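Local coordinates for carboxymuconolactone decarboxylase family protein (Methanocaldococcus jannaschii, PDB 3D7I) that is a carboxymuconolactone decarboxylase family protein of the AhpD-like clan, possibly involved in oxygen detoxification and perhaps having peroxiredoxin-type oxidoreductase activity, at residues E10-V15 against D24-L29; L46-I51 against E62-S67. All coordinates share one frame; numbering follows the deposited sequence.

Both contacts are helix-to-helix and have no hydrogen bond between their segments; contact 1 is apolar, while contact 2 includes a glutamine amide. They follow each other along the chain: contact 1 joins helix 10-18 to helix 20-33, and contact 2 joins helix 41-53 to helix 58-72. Their centres lie about 17 Å apart and their nearest atoms about 8 Å apart, so they do not touch. Contact 2 sits about 2 Å from the centre of the chain, though its helix 41-53 also packs on a further subunit. Contact 1 lies about 15 Å out, on the N-terminal helices, where another subunit of the six-chain assembly packs against it.

Contact 1: residues E10-V15 against D24-L29; sequences EGMKVV and DIIVKL
The selenomethionine at Met12 reaches across to Ile26, its methyl CE lying 3.5 Å from Ile26 CG2, a little tighter than ordinary carbon-carbon contact. The selenium follows behind, with SE 3.8 Å from the same Ile26 CG2, so the end of one flexible chain rests on one branch of the isoleucine. Ile26 CG2 lies anti to its own backbone N, while CG1 stands beside that N, with chi1 -67°. This splits the residue between two partners: CG2 meets Met12, and the longer branch sends CD1 to within 4.3 Å of Val15 CG1. The same Met12 CE also comes 4.2 Å from Val27 CG2, one residue further along helix 20-33.

Two bends, at chi2 and chi3, curl the Met12 chain, and a long unbranched side chain suits this place because the short segment axes are 11.2 Å apart, at an angle of 136°. Shorter, branched Val15, one turn later, fills the same face of helix 10-18. Around this first shell, Tyr23 packs on both Met12 and Val15, while Met92 of a second subunit touches Met12 and Ile26, and Phe95 of that subunit covers Val15. With no hydrogen bond or charge pair between the two segments, their adhesion rests on dispersion and on the exclusion of water, completed by the neighbouring subunit.

Contact 2: residues L46-I51 against E62-S67; sequences LIAIGI and EKQMKS
Ala48 sets its CB over the flat face of the Gln64 amide, 3.7 Å from Gln64 OE1 and 3.9 Å from Gln64 NE2. A bend at chi2 (-73°) carries the glutamine amide to this methyl, and a side chain as short as alanine's lets the amide lie face-on against it. Ala48 offers only a methyl, with no polar hydrogen to give, and Gln64 OE1, buried here, has no hydrogen-bonding partner in the model; Lys45 and Val52 also touch this side chain.

Next along the helix, Ile49 uses both branches. Its CG1 crosses Gln64 at 4.2 Å from Gln64 CB, while CG2, anti to the backbone N, meets selenomethionine Met65 at CG, the two side chains lying at about a right angle. Beyond CG the Met65 chain runs out extended toward the rest of the core, where Leu83, Ala98 and Leu102 pack on it; a long, pliable apolar chain suits a place shared by several helices.

The segment axes approach to 9.4 Å at an angle of 161°. Two neighbouring helices, 41-53 and 58-72, run nearly antiparallel through the middle of the subunit: a helical hairpin in the all-helical AhpD-like fold.

Contact 1: residues E10-V15 against D24-L29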
# COMPACT_ATOMS: atom_id res chain seq x y z
N GLU B 10 -21.59 -6.29 7.41
CA GLU B 10 -22.00 -7.47 6.64
C GLU B 10 -20.92 -8.53 6.55
O GLU B 10 -21.20 -9.73 6.64
CB GLU B 10 -22.41 -7.04 5.23
N GLY B 11 -19.67 -8.08 6.39
CA GLY B 11 -18.53 -8.98 6.32
C GLY B 11 -18.46 -9.84 7.56
O GLY B 11 -18.36 -11.07 7.46
N MSE B 12 -18.54 -9.20 8.73
CA MSE B 12 -18.49 -9.95 10.00
C MSE B 12 -19.70 -10.85 10.20
O MSE B 12 -19.55 -11.90 10.84
CB MSE B 12 -18.30 -9.03 11.21
CG MSE B 12 -16.85 -8.55 11.38
SE MSE B 12 -15.67 -10.05 11.79
CE MSE B 12 -16.13 -10.13 13.69
N LYS B 13 -20.87 -10.48 9.68
CA LYS B 13 -22.03 -11.40 9.77
C LYS B 13 -21.81 -12.67 8.93
O LYS B 13 -22.23 -13.75 9.33
CB LYS B 13 -23.33 -10.68 9.38
CG LYS B 13 -23.73 -9.60 10.42
CD LYS B 13 -24.80 -8.60 9.92
CE LYS B 13 -25.92 -9.24 9.21
NZ LYS B 13 -27.10 -8.31 9.00
N VAL B 14 -21.12 -12.53 7.80
CA VAL B 14 -20.76 -13.67 6.94
C VAL B 14 -19.81 -14.59 7.73
O VAL B 14 -19.97 -15.82 7.75
CB VAL B 14 -20.04 -13.19 5.63
CG1 VAL B 14 -19.52 -14.38 4.82
CG2 VAL B 14 -21.00 -12.34 4.78
N VAL B 15 -18.88 -13.97 8.43
CA VAL B 15 -17.92 -14.74 9.24
C VAL B 15 -18.65 -15.47 10.36
O VAL B 15 -18.39 -16.64 10.61
CB VAL B 15 -16.78 -13.89 9.81
CG1 VAL B 15 -15.85 -14.78 10.65
CG2 VAL B 15 -15.96 -13.19 8.66
N ASP B 24 -15.72 -15.61 16.94
CA ASP B 24 -15.58 -15.36 18.38
C ASP B 24 -14.18 -14.83 18.76
O ASP B 24 -14.07 -13.95 19.61
CB ASP B 24 -15.86 -16.65 19.15
CG ASP B 24 -17.31 -16.99 19.20
OD1 ASP B 24 -18.17 -16.10 18.95
OD2 ASP B 24 -17.59 -18.17 19.53
N ILE B 25 -13.14 -15.35 18.12
CA ILE B 25 -11.77 -14.92 18.44
C ILE B 25 -11.60 -13.48 17.91
O ILE B 25 -10.99 -12.64 18.57
CB ILE B 25 -10.71 -15.85 17.84
CG1 ILE B 25 -10.83 -17.25 18.44
CG2 ILE B 25 -9.32 -15.30 18.10
CD1 ILE B 25 -10.17 -18.36 17.58
N ILE B 26 -12.18 -13.19 16.74
CA ILE B 26 -12.10 -11.84 16.18
C ILE B 26 -12.79 -10.83 17.12
O ILE B 26 -12.25 -9.74 17.39
CB ILE B 26 -12.67 -11.76 14.72
CG1 ILE B 26 -11.80 -12.55 13.74
CG2 ILE B 26 -12.72 -10.30 14.24
CD1 ILE B 26 -12.51 -12.81 12.39
N VAL B 27 -13.96 -11.20 17.63
CA VAL B 27 -14.68 -10.33 18.56
C VAL B 27 -13.83 -10.07 19.82
O VAL B 27 -13.67 -8.91 20.25
CB VAL B 27 -16.03 -10.91 18.94
CG1 VAL B 27 -16.59 -10.21 20.17
CG2 VAL B 27 -17.03 -10.83 17.72
N LYS B 28 -13.25 -11.12 20.39
CA LYS B 28 -12.36 -10.94 21.55
C LYS B 28 -11.18 -10.05 21.22
O LYS B 28 -10.82 -9.19 22.00
CB LYS B 28 -11.88 -12.30 22.11
CG LYS B 28 -12.97 -13.16 22.72
N LEU B 29 -10.56 -10.24 20.04
CA LEU B 29 -9.44 -9.41 19.60
C LEU B 29 -9.86 -7.94 19.54
O LEU B 29 -9.19 -7.02 20.05
CB LEU B 29 -8.95 -9.88 18.22
CG LEU B 29 -7.84 -9.01 17.61
CD1 LEU B 29 -6.57 -9.09 18.46
CD2 LEU B 29 -7.59 -9.44 16.19

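Contact 2: residues L46-I51 against E62-S67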
# COMPACT_ATOMS: atom_id res chain seq x y z
N LEU B 46 -10.85 7.26 16.45
CA LEU B 46 -10.32 8.34 15.59
C LEU B 46 -9.05 7.91 14.86
O LEU B 46 -8.87 8.16 13.67
CB LEU B 46 -10.07 9.63 16.41
CG LEU B 46 -11.33 10.33 16.95
CD1 LEU B 46 -10.97 11.43 17.96
CD2 LEU B 46 -12.18 10.92 15.81
N ILE B 47 -8.18 7.19 15.57
CA ILE B 47 -7.01 6.59 14.97
C ILE B 47 -7.39 5.59 13.87
O ILE B 47 -6.81 5.59 12.79
CB ILE B 47 -6.12 5.93 16.05
CG1 ILE B 47 -5.51 7.00 16.97
CG2 ILE B 47 -4.98 5.08 15.41
CD1 ILE B 47 -4.99 6.42 18.32
N ALA B 48 -8.39 4.75 14.16
CA ALA B 48 -8.86 3.75 13.19
C ALA B 48 -9.36 4.45 11.92
O ALA B 48 -9.06 4.01 10.81
CB ALA B 48 -9.95 2.84 13.82
N ILE B 49 -10.11 5.54 12.08
CA ILE B 49 -10.58 6.32 10.92
C ILE B 49 -9.41 6.79 10.11
O ILE B 49 -9.41 6.65 8.90
CB ILE B 49 -11.48 7.51 11.34
CG1 ILE B 49 -12.81 7.02 11.92
CG2 ILE B 49 -11.81 8.44 10.13
CD1 ILE B 49 -13.52 8.07 12.76
N GLY B 50 -8.41 7.38 10.78
CA GLY B 50 -7.20 7.83 10.10
C GLY B 50 -6.52 6.76 9.28
O GLY B 50 -6.13 6.98 8.12
N ILE B 51 -6.36 5.58 9.87
CA ILE B 51 -5.68 4.51 9.20
C ILE B 51 -6.45 4.06 7.97
O ILE B 51 -5.88 3.90 6.90
CB ILE B 51 -5.41 3.30 10.13
CG1 ILE B 51 -4.38 3.69 11.21
CG2 ILE B 51 -4.92 2.06 9.34
CD1 ILE B 51 -4.25 2.72 12.37
N GLU B 62 -16.35 4.77 4.81
CA GLU B 62 -17.75 5.14 5.14
C GLU B 62 -18.25 4.43 6.41
O GLU B 62 -18.86 5.06 7.28
CB GLU B 62 -18.67 4.85 3.95
CG GLU B 62 -20.11 5.36 4.13
N LYS B 63 -17.94 3.14 6.54
CA LYS B 63 -18.37 2.34 7.69
C LYS B 63 -17.69 2.74 8.99
O LYS B 63 -18.36 2.83 10.04
CB LYS B 63 -18.13 0.84 7.43
N GLN B 64 -16.38 3.00 8.96
CA GLN B 64 -15.70 3.47 10.17
C GLN B 64 -16.28 4.80 10.61
O GLN B 64 -16.49 5.03 11.79
CB GLN B 64 -14.17 3.60 10.00
CG GLN B 64 -13.33 2.35 10.34
CD GLN B 64 -13.22 2.04 11.84
OE1 GLN B 64 -13.45 2.90 12.70
NE2 GLN B 64 -12.87 0.81 12.16
N MSE B 65 -16.50 5.71 9.65
CA MSE B 65 -16.99 7.03 9.99
C MSE B 65 -18.41 6.95 10.55
O MSE B 65 -18.71 7.57 11.58
CB MSE B 65 -16.99 7.93 8.75
CG MSE B 65 -15.56 8.33 8.30
SE MSE B 65 -15.70 9.57 6.87
CE MSE B 65 -13.81 9.88 6.60
N LYS B 66 -19.26 6.17 9.87
CA LYS B 66 -20.67 6.03 10.27
C LYS B 66 -20.78 5.46 11.68
O LYS B 66 -21.48 6.01 12.52
CB LYS B 66 -21.43 5.14 9.28
CG LYS B 66 -21.85 5.83 8.01
N SER B 67 -20.07 4.37 11.93
CA SER B 67 -20.08 3.72 13.25
C SER B 67 -19.57 4.65 14.34
O SER B 67 -20.13 4.71 15.42
CB SER B 67 -19.26 2.43 13.22
OG SER B 67 -17.94 2.66 12.77